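PDB 2H1R: dimethyladenosine transferase, putative from Plasmodium falciparum, which probably transfers methyl groups from S-adenosyl-L-methionine to adenine bases of ribosomal RNA, as a KsgA/Dim1-like dimethyltransferase. Local coordinates for residues V137-K142 against S189-L194; E146-N151 against C168-V173. All coordinates share one frame; numbering follows the deposited sequence.

Interaction 1 of 2, residues V137-K142 against S189-L194; sequences VLMFQK and SVIVKL
L138 trades two backbone hydrogen bonds with V192, and F140 two with V190, so four bonds zip the antiparallel strands together. L138 N to V192 O is the shortest, at 2.8 Å, and nearly straight. Of the four, V190 N to F140 O is the most bent, with 150° at the hydrogen. V137, M139 and Q141 sit in the non-hydrogen-bonded pairs between and beyond them.

On one face of the sheet, V137 CG1 presses on I191 CG2 at 3.4 Å, tighter than usual carbon contact. The I191 branches split the work: CG2, anti to the backbone N, goes to V137. CG1, anti to the carbonyl carbon (chi1 -60°), goes to M139 CB at 3.7 Å. On the face of L138 and F140, V192 CG2 meets the edge of the F140 ring, in its plane, 3.9 Å from CE2. L138 CD1 reaches diagonally to L194 CD1 at 3.8 Å, the two side chains crossing at about a right angle.

Further out, helix 119-128 packs on L138 and F140. The M139 side chain lies beside those of N113 and L25, predicted to bind S-adenosyl-L-methionine. Strand 189-196 lies antiparallel between strands 135-141 and 168-176. This one reversed strand next to the edge is typical of the seven-stranded, Rossmann-like class I methyltransferase sheet.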
loop_
_atom_site.group_PDB
_atom_site.type_symbol
_atom_site.label_atom_id
_atom_site.label_comp_id
_atom_site.label_asym_id
_atom_site.label_seq_id
_atom_site.Cartn_x
_atom_site.Cartn_y
_atom_site.Cartn_z
ATOM N N VAL A 137 -7.219 3.018 -8.858
ATOM C CA VAL A 137 -7.142 1.977 -9.887
ATOM C C VAL A 137 -5.711 2.096 -10.442
ATOM O O VAL A 137 -5.327 3.126 -11.013
ATOM C CB VAL A 137 -8.222 2.149 -10.958
ATOM C CG1 VAL A 137 -8.187 0.987 -11.941
ATOM C CG2 VAL A 137 -9.637 2.241 -10.283
ATOM N N LEU A 138 -4.902 1.065 -10.199
ATOM C CA LEU A 138 -3.445 1.166 -10.382
ATOM C C LEU A 138 -2.940 0.058 -11.300
ATOM O O LEU A 138 -3.277 -1.103 -11.095
ATOM C CB LEU A 138 -2.722 1.127 -9.012
ATOM C CG LEU A 138 -3.124 2.166 -7.916
ATOM C CD1 LEU A 138 -2.559 1.833 -6.518
ATOM C CD2 LEU A 138 -2.748 3.559 -8.274
ATOM N N MET A 139 -2.117 0.412 -12.281
ATOM C CA MET A 139 -1.486 -0.604 -13.121
ATOM C C MET A 139 -0.027 -0.820 -12.700
ATOM O O MET A 139 0.740 0.136 -12.544
ATOM C CB MET A 139 -1.635 -0.252 -14.596
ATOM C CG MET A 139 -0.915 -1.182 -15.532
ATOM S SD MET A 139 -1.545 -0.919 -17.188
ATOM C CE MET A 139 -0.637 0.520 -17.647
ATOM N N PHE A 140 0.310 -2.078 -12.435
ATOM C CA PHE A 140 1.663 -2.461 -12.016
ATOM C C PHE A 140 2.196 -3.575 -12.906
ATOM O O PHE A 140 1.445 -4.390 -13.429
ATOM C CB PHE A 140 1.676 -3.003 -10.567
ATOM C CG PHE A 140 1.314 -1.996 -9.496
ATOM C CD1 PHE A 140 2.254 -1.077 -9.034
ATOM C CD2 PHE A 140 0.067 -2.041 -8.883
ATOM C CE1 PHE A 140 1.940 -0.162 -8.032
ATOM C CE2 PHE A 140 -0.271 -1.133 -7.862
ATOM C CZ PHE A 140 0.684 -0.179 -7.437
ATOM N N GLN A 141 3.513 -3.660 -13.022
ATOM C CA GLN A 141 4.129 -4.849 -13.610
ATOM C C GLN A 141 3.592 -6.111 -12.907
ATOM O O GLN A 141 3.357 -6.083 -11.691
ATOM C CB GLN A 141 5.649 -4.711 -13.513
ATOM C CG GLN A 141 6.424 -5.443 -14.586
ATOM C CD GLN A 141 7.926 -5.172 -14.522
ATOM O OE1 GLN A 141 8.379 -4.054 -14.770
ATOM N NE2 GLN A 141 8.705 -6.214 -14.228
ATOM N N LYS A 142 3.360 -7.197 -13.663
ATOM C CA LYS A 142 2.622 -8.373 -13.184
ATOM C C LYS A 142 3.126 -8.955 -11.858
ATOM O O LYS A 142 2.332 -9.367 -11.005
ATOM C CB LYS A 142 2.649 -9.489 -14.238
ATOM C CG LYS A 142 1.882 -10.766 -13.855
ATOM C CD LYS A 142 2.044 -11.889 -14.909
ATOM C CE LYS A 142 3.387 -12.640 -14.768
ATOM N NZ LYS A 142 3.577 -13.613 -15.903
ATOM N N SER A 189 1.486 -6.649 -17.453
ATOM C CA SER A 189 0.996 -5.822 -16.332
ATOM C C SER A 189 -0.354 -6.295 -15.827
ATOM O O SER A 189 -0.981 -7.171 -16.416
ATOM C CB SER A 189 0.914 -4.340 -16.722
ATOM O OG SER A 189 2.190 -3.758 -16.980
ATOM N N VAL A 190 -0.791 -5.705 -14.716
ATOM C CA VAL A 190 -2.036 -6.063 -14.072
ATOM C C VAL A 190 -2.582 -4.763 -13.479
ATOM O O VAL A 190 -1.818 -3.964 -12.951
ATOM C CB VAL A 190 -1.820 -7.089 -12.924
ATOM C CG1 VAL A 190 -3.115 -7.288 -12.080
ATOM C CG2 VAL A 190 -1.355 -8.440 -13.483
ATOM N N ILE A 191 -3.888 -4.573 -13.596
ATOM C CA ILE A 191 -4.570 -3.454 -12.961
ATOM C C ILE A 191 -5.301 -3.956 -11.745
ATOM O O ILE A 191 -6.051 -4.947 -11.813
ATOM C CB ILE A 191 -5.557 -2.757 -13.937
ATOM C CG1 ILE A 191 -4.736 -2.241 -15.139
ATOM C CG2 ILE A 191 -6.324 -1.626 -13.168
ATOM C CD1 ILE A 191 -5.519 -1.863 -16.336
ATOM N N VAL A 192 -5.070 -3.273 -10.633
ATOM C CA VAL A 192 -5.691 -3.619 -9.347
ATOM C C VAL A 192 -6.482 -2.410 -8.851
ATOM O O VAL A 192 -6.204 -1.261 -9.279
ATOM C CB VAL A 192 -4.647 -4.053 -8.268
ATOM C CG1 VAL A 192 -3.894 -5.308 -8.704
ATOM C CG2 VAL A 192 -3.660 -2.972 -7.983
ATOM N N LYS A 193 -7.467 -2.678 -8.005
ATOM C CA LYS A 193 -8.274 -1.649 -7.350
ATOM C C LYS A 193 -8.101 -1.745 -5.856
ATOM O O LYS A 193 -8.089 -2.849 -5.299
ATOM C CB LYS A 193 -9.751 -1.847 -7.713
ATOM C CG LYS A 193 -10.721 -0.795 -7.114
ATOM C CD LYS A 193 -12.164 -1.051 -7.627
ATOM C CE LYS A 193 -12.848 -2.189 -6.845
ATOM N NZ LYS A 193 -14.258 -2.578 -7.344
ATOM N N LEU A 194 -7.899 -0.590 -5.233
ATOM C CA LEU A 194 -7.748 -0.463 -3.790
ATOM C C LEU A 194 -8.881 0.409 -3.275
ATOM O O LEU A 194 -9.046 1.544 -3.759
ATOM C CB LEU A 194 -6.445 0.241 -3.405
ATOM C CG LEU A 194 -5.076 -0.181 -3.941
ATOM C CD1 LEU A 194 -3.953 0.543 -3.193
ATOM C CD2 LEU A 194 -4.920 -1.666 -3.840
#

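Interaction 2 of 2, residues E146-N151 against C168-V173; sequences ERMLAN and CKVTKV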
loop_
_atom_site.group_PDB
_atom_site.type_symbol
_atom_site.label_atom_id
_atom_site.label_comp_id
_atom_site.label_asym_id
_atom_site.label_seq_id
_atom_site.Cartn_x
_atom_site.Cartn_y
_atom_site.Cartn_z
ATOM N N GLU A 146 1.133 -9.447 -8.414
ATOM C CA GLU A 146 0.862 -10.803 -7.872
ATOM C C GLU A 146 1.149 -10.829 -6.356
ATOM O O GLU A 146 0.435 -11.460 -5.603
ATOM C CB GLU A 146 1.756 -11.884 -8.492
ATOM C CG GLU A 146 1.510 -12.410 -9.911
ATOM C CD GLU A 146 2.627 -13.431 -10.256
ATOM O OE1 GLU A 146 2.892 -14.348 -9.407
ATOM O OE2 GLU A 146 3.284 -13.298 -11.331
ATOM N N ARG A 147 2.205 -10.129 -5.944
ATOM C CA ARG A 147 2.550 -9.941 -4.514
ATOM C C ARG A 147 1.473 -9.212 -3.687
ATOM O O ARG A 147 1.144 -9.602 -2.580
ATOM C CB ARG A 147 3.822 -9.128 -4.419
ATOM C CG ARG A 147 5.084 -9.803 -4.910
ATOM C CD ARG A 147 6.223 -9.552 -3.930
ATOM N NE ARG A 147 6.780 -8.209 -3.992
ATOM C CZ ARG A 147 7.231 -7.517 -2.938
ATOM N NH1 ARG A 147 7.159 -8.009 -1.700
ATOM N NH2 ARG A 147 7.734 -6.307 -3.115
ATOM N N MET A 148 0.907 -8.140 -4.244
ATOM C CA MET A 148 -0.121 -7.413 -3.536
ATOM C C MET A 148 -1.334 -8.323 -3.411
ATOM O O MET A 148 -2.080 -8.222 -2.470
ATOM C CB MET A 148 -0.527 -6.155 -4.325
ATOM C CG MET A 148 0.530 -5.066 -4.362
ATOM S SD MET A 148 -0.060 -3.756 -5.448
ATOM C CE MET A 148 -1.371 -3.026 -4.432
ATOM N N LEU A 149 -1.534 -9.190 -4.405
ATOM C CA LEU A 149 -2.707 -10.053 -4.480
ATOM C C LEU A 149 -2.441 -11.439 -3.853
ATOM O O LEU A 149 -3.292 -12.314 -3.874
ATOM C CB LEU A 149 -3.115 -10.242 -5.962
ATOM C CG LEU A 149 -3.729 -8.987 -6.629
ATOM C CD1 LEU A 149 -3.781 -9.142 -8.172
ATOM C CD2 LEU A 149 -5.069 -8.743 -6.069
ATOM N N ALA A 150 -1.256 -11.633 -3.316
ATOM C CA ALA A 150 -0.878 -12.969 -2.794
ATOM C C ALA A 150 -1.810 -13.614 -1.765
ATOM O O ALA A 150 -2.440 -12.945 -0.901
ATOM C CB ALA A 150 0.559 -12.972 -2.362
ATOM N N ASN A 151 -1.936 -14.941 -1.862
ATOM C CA ASN A 151 -2.720 -15.693 -0.877
ATOM C C ASN A 151 -1.904 -16.022 0.373
ATOM O O ASN A 151 -0.697 -16.256 0.308
ATOM C CB ASN A 151 -3.249 -17.002 -1.472
ATOM C CG ASN A 151 -4.059 -16.783 -2.739
ATOM O OD1 ASN A 151 -3.687 -17.268 -3.805
ATOM N ND2 ASN A 151 -5.162 -16.059 -2.629
ATOM N N CYS A 168 -6.494 -1.574 2.872
ATOM C CA CYS A 168 -7.447 -1.590 1.773
ATOM C C CYS A 168 -8.098 -2.958 1.531
ATOM O O CYS A 168 -7.681 -3.974 2.084
ATOM C CB CYS A 168 -6.757 -1.115 0.486
ATOM S SG CYS A 168 -5.804 0.424 0.614
ATOM N N LYS A 169 -9.152 -2.956 0.728
ATOM C CA LYS A 169 -9.592 -4.145 0.018
ATOM C C LYS A 169 -8.939 -4.000 -1.352
ATOM O O LYS A 169 -9.098 -2.962 -2.033
ATOM C CB LYS A 169 -11.110 -4.193 -0.107
ATOM C CG LYS A 169 -11.830 -3.979 1.234
ATOM C CD LYS A 169 -13.341 -3.996 1.067
ATOM C CE LYS A 169 -13.870 -2.616 0.635
ATOM N NZ LYS A 169 -15.127 -2.742 -0.141
ATOM N N VAL A 170 -8.194 -5.036 -1.730
ATOM C CA VAL A 170 -7.460 -5.094 -2.983
ATOM C C VAL A 170 -8.092 -6.143 -3.891
ATOM O O VAL A 170 -8.246 -7.303 -3.488
ATOM C CB VAL A 170 -6.006 -5.504 -2.756
ATOM C CG1 VAL A 170 -5.154 -5.246 -4.027
ATOM C CG2 VAL A 170 -5.451 -4.754 -1.571
ATOM N N THR A 171 -8.460 -5.731 -5.103
ATOM C CA THR A 171 -8.988 -6.669 -6.084
ATOM C C THR A 171 -8.312 -6.495 -7.440
ATOM O O THR A 171 -7.849 -5.412 -7.763
ATOM C CB THR A 171 -10.503 -6.515 -6.261
ATOM O OG1 THR A 171 -10.798 -5.150 -6.518
ATOM C CG2 THR A 171 -11.280 -6.997 -5.015
ATOM N N LYS A 172 -8.265 -7.579 -8.223
ATOM C CA LYS A 172 -7.731 -7.544 -9.564
ATOM C C LYS A 172 -8.811 -7.041 -10.519
ATOM O O LYS A 172 -9.944 -7.539 -10.520
ATOM C CB LYS A 172 -7.272 -8.927 -9.988
ATOM C CG LYS A 172 -6.813 -9.005 -11.427
ATOM C CD LYS A 172 -6.729 -10.465 -11.868
ATOM C CE LYS A 172 -5.400 -10.711 -12.512
ATOM N NZ LYS A 172 -4.328 -10.451 -11.498
ATOM N N VAL A 173 -8.459 -6.050 -11.321
ATOM C CA VAL A 173 -9.379 -5.498 -12.307
ATOM C C VAL A 173 -9.213 -6.310 -13.598
ATOM O O VAL A 173 -10.190 -6.848 -14.113
ATOM C CB VAL A 173 -9.087 -3.994 -12.549
ATOM C CG1 VAL A 173 -9.890 -3.429 -13.767
ATOM C CG2 VAL A 173 -9.373 -3.194 -11.301
#
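V170 is the first residue of segment 168-173 to touch segment 146-151, at the end of helix 142-148. Its CB points toward segment 146-151. CG1 lies anti to the backbone N (chi1 -167°) and does the touching. L149 CD2 is 4.1 Å from V170 CG1, and the two side chains meet at a slant. M148 adds a looser contact, its CE methyl 4.4 Å from the same V170 CG1. One valine methyl is thus shared by two side chains that follow each other in the chain. V164 of helix 159-167 and L194 of the neighbouring strand also pack on V170.

T171 points its CB away. Its backbone still takes part, as L149 CD2 lies 4.2 Å from T171 C. L149 therefore rests on the strand's main chain as well as on its side chains.

K172 comes next. L149 CD1 lies 3.9 Å from K172 CB and 3.6 Å from K172 NZ. The lysine leaves the backbone extended, then bends at chi3 (-130°) and chi4 (62°). These bends bring its amine back beside the leucine methyl. The two side chains cross at about a right angle. CD1 of L149 thus meets the K172 side chain, while L149 CD2 also lies 4.0 Å from K172 N.

L149 itself is just past the helix, and its N makes a weak hydrogen bond to E146 O. R147 O, nearby, accepts a hydrogen bond from T161 OG1.

No hydrogen bond crosses between the segments. K172 NZ gains no polar partner from L149, so the contact rests on van der Waals packing. It sets the residue that follows helix 142-148, and M148 more loosely, against the edge strand 168-176.

In the fold
The centres of interactions 1 and 2 lie 9 Å apart, and both belong to the Rossmann-like methyltransferase domain. Strand 135-141 runs straight into helix 142-148, so the first segments of the two contacts are successive pieces of chain. Helix 159-167 and strand 168-176 follow, then strand 189-196 returns between strands 135-141 and 168-176. Interaction 2 is therefore nested in the loop that interaction 1 closes. The sheet joins them directly: I191 O lies 2.7 Å from V173 N, a probable hydrogen bond, and V190 CG1 packs on K172 NZ. Together they connect the strand beside the predicted cofactor site to the sheet's outer edge and its helical cover.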